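Local atomic coordinates of elongation factor G (Thermus thermophilus, PDB entry 2DY1), a protein that binds GTP with magnesium and, as a member of the elongation factor G family, probably acts as a GTPase in the elongation phase of protein synthesis. Residues Glu458-Tyr470 / Gln479-Ser491. Sequence-based numbering, arbitrary orientation.
Sequences ETIKKVAEGQGKY and QYGDVWLRLEPAS
The ring of Pro489 fits into the bend where the chain turns from Ile460 towards Val463: its CG lies 3.5 Å from Lys461 C, while Val463 CG2 approaches its CD and the Ile460 side chain crosses it at about a right angle. Ile460 CD1 reaches on to Leu487 CB, 3.8 Å away. Val463 has CG1 anti to its backbone N (chi1 178°), which lays that methyl over the centre of the Arg486 guanidinium, 3.4 Å above the plane. The extended arginine is held at its edge by two carboxylates: NH1 binds Glu465 OE2 at 2.9 Å, approaching from above the carboxylate plane, and NE binds Glu488 OE2 at 2.8 Å. A methionine in place of Arg486 would probably leave the carboxylates of Glu465 and Glu488 without the charge that joins them. From here the two segments run on as the antiparallel beta hairpin of strands 464-474 and 477-489, at one edge of a domain IV sheet and far from the GTP site, with paired backbone bonds at Ala464-Leu487, Gly466-Leu485, Gly468-Val483 and Tyr470-Gly481. Helix 549-566 packs against the Tyr470 and Val483 face. On the other face, Gln467 CB sits 3.4 Å from the centroid of the six-membered ring of Trp484, a CH-pi contact, and the Gln467 amide stacks on the indole, the planes 25° apart. The same amide donates through NE2 to Asp482 OD2 (2.8 Å, 166° at the hydrogen), while OD1 of that aspartate bonds Ser541. Tyr480 OH also bonds Ser541 and takes a weak bond from Lys469 NZ. At the far end Tyr470, covered as much as Pro489, rests its CE2 against Gln479 CB at 3.9 Å.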
ATOM      1  N   GLU A 458     -30.120 -15.764  -1.236  1.00 20.91           N
ATOM      2  CA  GLU A 458     -31.432 -16.220  -0.807  1.00 22.98           C
ATOM      3  C   GLU A 458     -31.306 -17.540  -0.075  1.00 20.66           C
ATOM      4  O   GLU A 458     -30.292 -18.215  -0.178  1.00 21.23           O
ATOM      5  CB  GLU A 458     -32.340 -16.429  -2.022  1.00 23.94           C
ATOM      6  CG  GLU A 458     -32.620 -15.167  -2.819  1.00 28.66           C
ATOM      7  CD  GLU A 458     -33.438 -15.437  -4.067  1.00 31.91           C
ATOM      8  OE1 GLU A 458     -34.224 -16.412  -4.066  1.00 29.10           O
ATOM      9  OE2 GLU A 458     -33.309 -14.668  -5.043  1.00 30.85           O
ATOM     10  N   THR A 459     -32.343 -17.891   0.678  1.00 23.87           N
ATOM     11  CA  THR A 459     -32.368 -19.166   1.379  1.00 23.05           C
ATOM     12  C   THR A 459     -33.822 -19.543   1.620  1.00 22.31           C
ATOM     13  O   THR A 459     -34.734 -18.846   1.155  1.00 26.17           O
ATOM     14  CB  THR A 459     -31.580 -19.127   2.708  1.00 22.45           C
ATOM     15  OG1 THR A 459     -31.377 -20.474   3.170  1.00 23.58           O
ATOM     16  CG2 THR A 459     -32.327 -18.330   3.776  1.00 25.07           C
ATOM     17  N   ILE A 460     -34.044 -20.647   2.324  1.00 25.06           N
ATOM     18  CA  ILE A 460     -35.404 -21.099   2.590  1.00 25.39           C
ATOM     19  C   ILE A 460     -35.702 -21.212   4.081  1.00 23.25           C
ATOM     20  O   ILE A 460     -34.805 -21.453   4.882  1.00 23.30           O
ATOM     21  CB  ILE A 460     -35.673 -22.462   1.918  1.00 22.30           C
ATOM     22  CG1 ILE A 460     -34.578 -23.462   2.284  1.00 21.25           C
ATOM     23  CG2 ILE A 460     -35.741 -22.295   0.408  1.00 18.73           C
ATOM     24  CD1 ILE A 460     -34.846 -24.893   1.760  1.00 19.90           C
ATOM     25  N   LYS A 461     -36.977 -21.058   4.444  1.00 24.45           N
ATOM     26  CA  LYS A 461     -37.378 -21.125   5.844  1.00 33.33           C
ATOM     27  C   LYS A 461     -38.156 -22.380   6.247  1.00 32.49           C
ATOM     28  O   LYS A 461     -38.293 -22.672   7.440  1.00 30.36           O
ATOM     29  CB  LYS A 461     -38.191 -19.881   6.209  1.00 38.05           C
ATOM     30  CG  LYS A 461     -37.355 -18.616   6.409  1.00 47.90           C
ATOM     31  CD  LYS A 461     -38.216 -17.489   6.967  1.00 55.03           C
ATOM     32  CE  LYS A 461     -37.379 -16.302   7.423  1.00 62.17           C
ATOM     33  NZ  LYS A 461     -38.225 -15.207   7.988  1.00 60.27           N
ATOM     34  N   LYS A 462     -38.664 -23.120   5.269  1.00 30.51           N
ATOM     35  CA  LYS A 462     -39.400 -24.337   5.586  1.00 32.47           C
ATOM     36  C   LYS A 462     -39.101 -25.474   4.622  1.00 32.21           C
ATOM     37  O   LYS A 462     -38.640 -25.264   3.495  1.00 24.38           O
ATOM     38  CB  LYS A 462     -40.910 -24.067   5.629  1.00 41.18           C
ATOM     39  CG  LYS A 462     -41.560 -23.772   4.290  1.00 41.96           C
ATOM     40  CD  LYS A 462     -43.066 -23.545   4.468  1.00 49.61           C
ATOM     41  CE  LYS A 462     -43.759 -23.264   3.144  1.00 54.85           C
ATOM     42  NZ  LYS A 462     -45.236 -23.112   3.290  1.00 60.35           N
ATOM     43  N   VAL A 463     -39.347 -26.691   5.092  1.00 30.62           N
ATOM     44  CA  VAL A 463     -39.104 -27.880   4.294  1.00 23.14           C
ATOM     45  C   VAL A 463     -40.155 -27.999   3.206  1.00 23.16           C
ATOM     46  O   VAL A 463     -41.310 -27.616   3.397  1.00 25.62           O
ATOM     47  CB  VAL A 463     -39.160 -29.150   5.161  1.00 25.22           C
ATOM     48  CG1 VAL A 463     -38.947 -30.382   4.287  1.00 29.60           C
ATOM     49  CG2 VAL A 463     -38.100 -29.087   6.251  1.00 26.84           C
ATOM     50  N   ALA A 464     -39.746 -28.531   2.059  1.00 19.00           N
ATOM     51  CA  ALA A 464     -40.650 -28.747   0.947  1.00 21.61           C
ATOM     52  C   ALA A 464     -40.068 -29.834   0.051  1.00 19.94           C
ATOM     53  O   ALA A 464     -38.867 -30.094   0.077  1.00 20.28           O
ATOM     54  CB  ALA A 464     -40.851 -27.449   0.159  1.00 24.59           C
ATOM     55  N   GLU A 465     -40.922 -30.477  -0.729  1.00 22.31           N
ATOM     56  CA  GLU A 465     -40.447 -31.516  -1.625  1.00 20.07           C
ATOM     57  C   GLU A 465     -41.352 -31.623  -2.831  1.00 22.40           C
ATOM     58  O   GLU A 465     -42.515 -31.218  -2.804  1.00 22.15           O
ATOM     59  CB  GLU A 465     -40.336 -32.860  -0.899  1.00 19.48           C
ATOM     60  CG  GLU A 465     -41.670 -33.489  -0.530  1.00 21.51           C
ATOM     61  CD  GLU A 465     -41.511 -34.778   0.256  1.00 26.06           C
ATOM     62  OE1 GLU A 465     -42.475 -35.577   0.246  1.00 24.65           O
ATOM     63  OE2 GLU A 465     -40.444 -34.986   0.883  1.00 23.58           O
ATOM     64  N   GLY A 466     -40.799 -32.155  -3.902  1.00 17.38           N
ATOM     65  CA  GLY A 466     -41.556 -32.269  -5.116  1.00 21.88           C
ATOM     66  C   GLY A 466     -40.772 -32.879  -6.238  1.00 18.43           C
ATOM     67  O   GLY A 466     -39.609 -33.275  -6.091  1.00 21.91           O
ATOM     68  N   GLN A 467     -41.406 -32.905  -7.396  1.00 22.76           N
ATOM     69  CA  GLN A 467     -40.827 -33.538  -8.551  1.00 16.17           C
ATOM     70  C   GLN A 467     -40.386 -32.641  -9.674  1.00 24.27           C
ATOM     71  O   GLN A 467     -41.008 -31.624  -9.970  1.00 26.01           O
ATOM     72  CB  GLN A 467     -41.837 -34.556  -9.099  1.00 19.36           C
ATOM     73  CG  GLN A 467     -41.379 -35.325 -10.311  1.00 20.92           C
ATOM     74  CD  GLN A 467     -42.491 -36.197 -10.882  1.00 27.00           C
ATOM     75  OE1 GLN A 467     -43.650 -35.782 -10.918  1.00 28.68           O
ATOM     76  NE2 GLN A 467     -42.143 -37.400 -11.335  1.00 21.71           N
ATOM     77  N   GLY A 468     -39.299 -33.067 -10.298  1.00 22.40           N
ATOM     78  CA  GLY A 468     -38.744 -32.378 -11.440  1.00 25.87           C
ATOM     79  C   GLY A 468     -38.674 -33.424 -12.530  1.00 22.00           C
ATOM     80  O   GLY A 468     -38.020 -34.460 -12.381  1.00 21.03           O
ATOM     81  N   LYS A 469     -39.355 -33.184 -13.643  1.00 24.08           N
ATOM     82  CA  LYS A 469     -39.308 -34.177 -14.694  1.00 21.64           C
ATOM     83  C   LYS A 469     -39.151 -33.583 -16.086  1.00 29.53           C
ATOM     84  O   LYS A 469     -39.776 -32.578 -16.422  1.00 32.97           O
ATOM     85  CB  LYS A 469     -40.562 -35.045 -14.627  1.00 26.84           C
ATOM     86  CG  LYS A 469     -40.507 -36.288 -15.490  1.00 26.98           C
ATOM     87  CD  LYS A 469     -41.653 -37.232 -15.126  1.00 31.14           C
ATOM     88  CE  LYS A 469     -41.518 -38.563 -15.824  1.00 27.26           C
ATOM     89  NZ  LYS A 469     -42.499 -39.545 -15.268  1.00 37.34           N
ATOM     90  N   TYR A 470     -38.305 -34.221 -16.883  1.00 23.32           N
ATOM     91  CA  TYR A 470     -38.042 -33.778 -18.250  1.00 33.71           C
ATOM     92  C   TYR A 470     -38.140 -34.942 -19.233  1.00 32.77           C
ATOM     93  O   TYR A 470     -37.391 -35.909 -19.124  1.00 29.34           O
ATOM     94  CB  TYR A 470     -36.637 -33.181 -18.336  1.00 30.30           C
ATOM     95  CG  TYR A 470     -36.303 -32.535 -19.662  1.00 32.44           C
ATOM     96  CD1 TYR A 470     -36.930 -31.357 -20.061  1.00 35.51           C
ATOM     97  CD2 TYR A 470     -35.336 -33.079 -20.498  1.00 25.40           C
ATOM     98  CE1 TYR A 470     -36.594 -30.733 -21.263  1.00 35.71           C
ATOM     99  CE2 TYR A 470     -34.992 -32.459 -21.708  1.00 34.16           C
ATOM    100  CZ  TYR A 470     -35.625 -31.290 -22.078  1.00 34.49           C
ATOM    101  OH  TYR A 470     -35.299 -30.667 -23.262  1.00 35.99           O
ATOM    102  N   GLN A 479     -35.332 -37.831 -24.557  1.00 33.90           N
ATOM    103  CA  GLN A 479     -34.736 -37.476 -23.274  1.00 30.25           C
ATOM    104  C   GLN A 479     -35.656 -37.837 -22.130  1.00 27.92           C
ATOM    105  O   GLN A 479     -36.875 -37.699 -22.240  1.00 25.78           O
ATOM    106  CB  GLN A 479     -34.454 -35.971 -23.203  1.00 32.94           C
ATOM    107  CG  GLN A 479     -33.222 -35.524 -23.967  1.00 38.85           C
ATOM    108  CD  GLN A 479     -31.949 -36.177 -23.461  1.00 46.45           C
ATOM    109  OE1 GLN A 479     -30.947 -36.236 -24.172  1.00 51.40           O
ATOM    110  NE2 GLN A 479     -31.977 -36.667 -22.230  1.00 40.03           N
ATOM    111  N   TYR A 480     -35.077 -38.297 -21.020  1.00 25.43           N
ATOM    112  CA  TYR A 480     -35.897 -38.629 -19.868  1.00 21.56           C
ATOM    113  C   TYR A 480     -35.129 -38.506 -18.554  1.00 16.31           C
ATOM    114  O   TYR A 480     -34.090 -39.134 -18.373  1.00 20.02           O
ATOM    115  CB  TYR A 480     -36.478 -40.044 -20.016  1.00 23.35           C
ATOM    116  CG  TYR A 480     -37.377 -40.452 -18.874  1.00 24.10           C
ATOM    117  CD1 TYR A 480     -36.849 -41.004 -17.695  1.00 23.84           C
ATOM    118  CD2 TYR A 480     -38.753 -40.268 -18.952  1.00 21.34           C
ATOM    119  CE1 TYR A 480     -37.679 -41.357 -16.642  1.00 17.89           C
ATOM    120  CE2 TYR A 480     -39.593 -40.612 -17.896  1.00 23.61           C
ATOM    121  CZ  TYR A 480     -39.046 -41.157 -16.743  1.00 20.94           C
ATOM    122  OH  TYR A 480     -39.878 -41.485 -15.707  1.00 21.92           O
ATOM    123  N   GLY A 481     -35.659 -37.660 -17.669  1.00 24.78           N
ATOM    124  CA  GLY A 481     -35.087 -37.456 -16.346  1.00 19.69           C
ATOM    125  C   GLY A 481     -36.242 -37.309 -15.379  1.00 20.03           C
ATOM    126  O   GLY A 481     -37.201 -36.590 -15.657  1.00 20.63           O
ATOM    127  N   ASP A 482     -36.166 -37.982 -14.228  1.00 18.47           N
ATOM    128  CA  ASP A 482     -37.250 -37.918 -13.250  1.00 18.74           C
ATOM    129  C   ASP A 482     -36.592 -37.902 -11.882  1.00 16.99           C
ATOM    130  O   ASP A 482     -35.961 -38.883 -11.468  1.00 16.80           O
ATOM    131  CB  ASP A 482     -38.137 -39.155 -13.419  1.00 18.37           C
ATOM    132  CG  ASP A 482     -39.243 -39.231 -12.401  1.00 21.08           C
ATOM    133  OD1 ASP A 482     -39.910 -40.285 -12.359  1.00 24.48           O
ATOM    134  OD2 ASP A 482     -39.467 -38.260 -11.648  1.00 18.65           O
ATOM    135  N   VAL A 483     -36.734 -36.776 -11.197  1.00 19.35           N
ATOM    136  CA  VAL A 483     -36.111 -36.578  -9.895  1.00 19.25           C
ATOM    137  C   VAL A 483     -37.072 -36.084  -8.831  1.00 18.87           C
ATOM    138  O   VAL A 483     -37.833 -35.140  -9.059  1.00 19.11           O
ATOM    139  CB  VAL A 483     -34.956 -35.517 -10.032  1.00 20.61           C
ATOM    140  CG1 VAL A 483     -34.342 -35.206  -8.672  1.00 21.88           C
ATOM    141  CG2 VAL A 483     -33.899 -36.024 -10.996  1.00 18.90           C
ATOM    142  N   TRP A 484     -37.063 -36.730  -7.667  1.00 15.31           N
ATOM    143  CA  TRP A 484     -37.864 -36.252  -6.565  1.00 15.78           C
ATOM    144  C   TRP A 484     -36.850 -35.635  -5.598  1.00 14.06           C
ATOM    145  O   TRP A 484     -35.911 -36.301  -5.130  1.00 14.50           O
ATOM    146  CB  TRP A 484     -38.651 -37.375  -5.898  1.00 16.24           C
ATOM    147  CG  TRP A 484     -39.840 -37.761  -6.713  1.00 14.72           C
ATOM    148  CD1 TRP A 484     -39.872 -38.662  -7.738  1.00 16.48           C
ATOM    149  CD2 TRP A 484     -41.173 -37.233  -6.594  1.00 18.45           C
ATOM    150  NE1 TRP A 484     -41.151 -38.730  -8.263  1.00 14.14           N
ATOM    151  CE2 TRP A 484     -41.965 -37.865  -7.582  1.00 15.04           C
ATOM    152  CE3 TRP A 484     -41.773 -36.292  -5.745  1.00 18.55           C
ATOM    153  CZ2 TRP A 484     -43.332 -37.582  -7.747  1.00 19.16           C
ATOM    154  CZ3 TRP A 484     -43.135 -36.013  -5.908  1.00 25.49           C
ATOM    155  CH2 TRP A 484     -43.894 -36.657  -6.902  1.00 23.22           C
ATOM    156  N   LEU A 485     -37.075 -34.362  -5.294  1.00 15.62           N
ATOM    157  CA  LEU A 485     -36.188 -33.563  -4.455  1.00 14.74           C
ATOM    158  C   LEU A 485     -36.849 -32.971  -3.212  1.00 16.18           C
ATOM    159  O   LEU A 485     -37.938 -32.412  -3.285  1.00 17.59           O
ATOM    160  CB  LEU A 485     -35.656 -32.393  -5.291  1.00 15.26           C
ATOM    161  CG  LEU A 485     -34.835 -31.333  -4.544  1.00 17.03           C
ATOM    162  CD1 LEU A 485     -33.462 -31.916  -4.220  1.00 16.16           C
ATOM    163  CD2 LEU A 485     -34.669 -30.085  -5.426  1.00 17.75           C
ATOM    164  N   ARG A 486     -36.173 -33.090  -2.075  1.00 14.74           N
ATOM    165  CA  ARG A 486     -36.652 -32.495  -0.830  1.00 14.83           C
ATOM    166  C   ARG A 486     -35.592 -31.453  -0.448  1.00 16.08           C
ATOM    167  O   ARG A 486     -34.399 -31.746  -0.463  1.00 15.21           O
ATOM    168  CB  ARG A 486     -36.755 -33.571   0.266  1.00 16.05           C
ATOM    169  CG  ARG A 486     -37.230 -33.084   1.625  1.00 20.86           C
ATOM    170  CD  ARG A 486     -37.198 -34.259   2.607  1.00 22.43           C
ATOM    171  NE  ARG A 486     -37.623 -33.927   3.967  1.00 21.42           N
ATOM    172  CZ  ARG A 486     -38.890 -33.803   4.355  1.00 18.41           C
ATOM    173  NH1 ARG A 486     -39.884 -33.974   3.495  1.00 23.69           N
ATOM    174  NH2 ARG A 486     -39.167 -33.519   5.621  1.00 27.63           N
ATOM    175  N   LEU A 487     -36.035 -30.238  -0.126  1.00 18.72           N
ATOM    176  CA  LEU A 487     -35.140 -29.157   0.294  1.00 18.16           C
ATOM    177  C   LEU A 487     -35.421 -28.842   1.755  1.00 20.64           C
ATOM    178  O   LEU A 487     -36.574 -28.721   2.166  1.00 21.09           O
ATOM    179  CB  LEU A 487     -35.380 -27.883  -0.534  1.00 20.16           C
ATOM    180  CG  LEU A 487     -35.010 -27.925  -2.014  1.00 17.94           C
ATOM    181  CD1 LEU A 487     -35.285 -26.546  -2.618  1.00 18.82           C
ATOM    182  CD2 LEU A 487     -33.538 -28.297  -2.196  1.00 17.98           C
ATOM    183  N   GLU A 488     -34.370 -28.706   2.547  1.00 20.34           N
ATOM    184  CA  GLU A 488     -34.550 -28.399   3.958  1.00 22.08           C
ATOM    185  C   GLU A 488     -33.640 -27.262   4.353  1.00 22.74           C
ATOM    186  O   GLU A 488     -32.482 -27.202   3.921  1.00 23.38           O
ATOM    187  CB  GLU A 488     -34.197 -29.608   4.815  1.00 22.35           C
ATOM    188  CG  GLU A 488     -34.940 -30.867   4.436  1.00 22.80           C
ATOM    189  CD  GLU A 488     -34.586 -32.034   5.333  1.00 27.43           C
ATOM    190  OE1 GLU A 488     -33.468 -32.044   5.896  1.00 31.18           O
ATOM    191  OE2 GLU A 488     -35.426 -32.948   5.464  1.00 28.65           O
ATOM    192  N   PRO A 489     -34.145 -26.331   5.173  1.00 25.85           N
ATOM    193  CA  PRO A 489     -33.294 -25.219   5.594  1.00 25.62           C
ATOM    194  C   PRO A 489     -32.089 -25.837   6.295  1.00 24.99           C
ATOM    195  O   PRO A 489     -32.232 -26.837   6.993  1.00 25.30           O
ATOM    196  CB  PRO A 489     -34.191 -24.452   6.566  1.00 25.97           C
ATOM    197  CG  PRO A 489     -35.567 -24.698   6.016  1.00 25.40           C
ATOM    198  CD  PRO A 489     -35.515 -26.181   5.693  1.00 24.95           C
ATOM    199  N   ALA A 490     -30.904 -25.266   6.101  1.00 21.32           N
ATOM    200  CA  ALA A 490     -29.703 -25.798   6.744  1.00 24.03           C
ATOM    201  C   ALA A 490     -28.672 -24.680   6.899  1.00 24.49           C
ATOM    202  O   ALA A 490     -28.715 -23.692   6.176  1.00 26.29           O
ATOM    203  CB  ALA A 490     -29.121 -26.924   5.922  1.00 28.25           C
ATOM    204  N   SER A 491     -27.742 -24.841   7.832  1.00 24.38           N
ATOM    205  CA  SER A 491     -26.737 -23.801   8.049  1.00 31.53           C
ATOM    206  C   SER A 491     -25.736 -23.763   6.905  1.00 32.46           C
ATOM    207  O   SER A 491     -25.172 -22.714   6.601  1.00 31.62           O
ATOM    208  CB  SER A 491     -25.991 -24.038   9.361  1.00 29.01           C
ATOM    209  OG  SER A 491     -25.200 -25.211   9.289  1.00 42.60           O
TER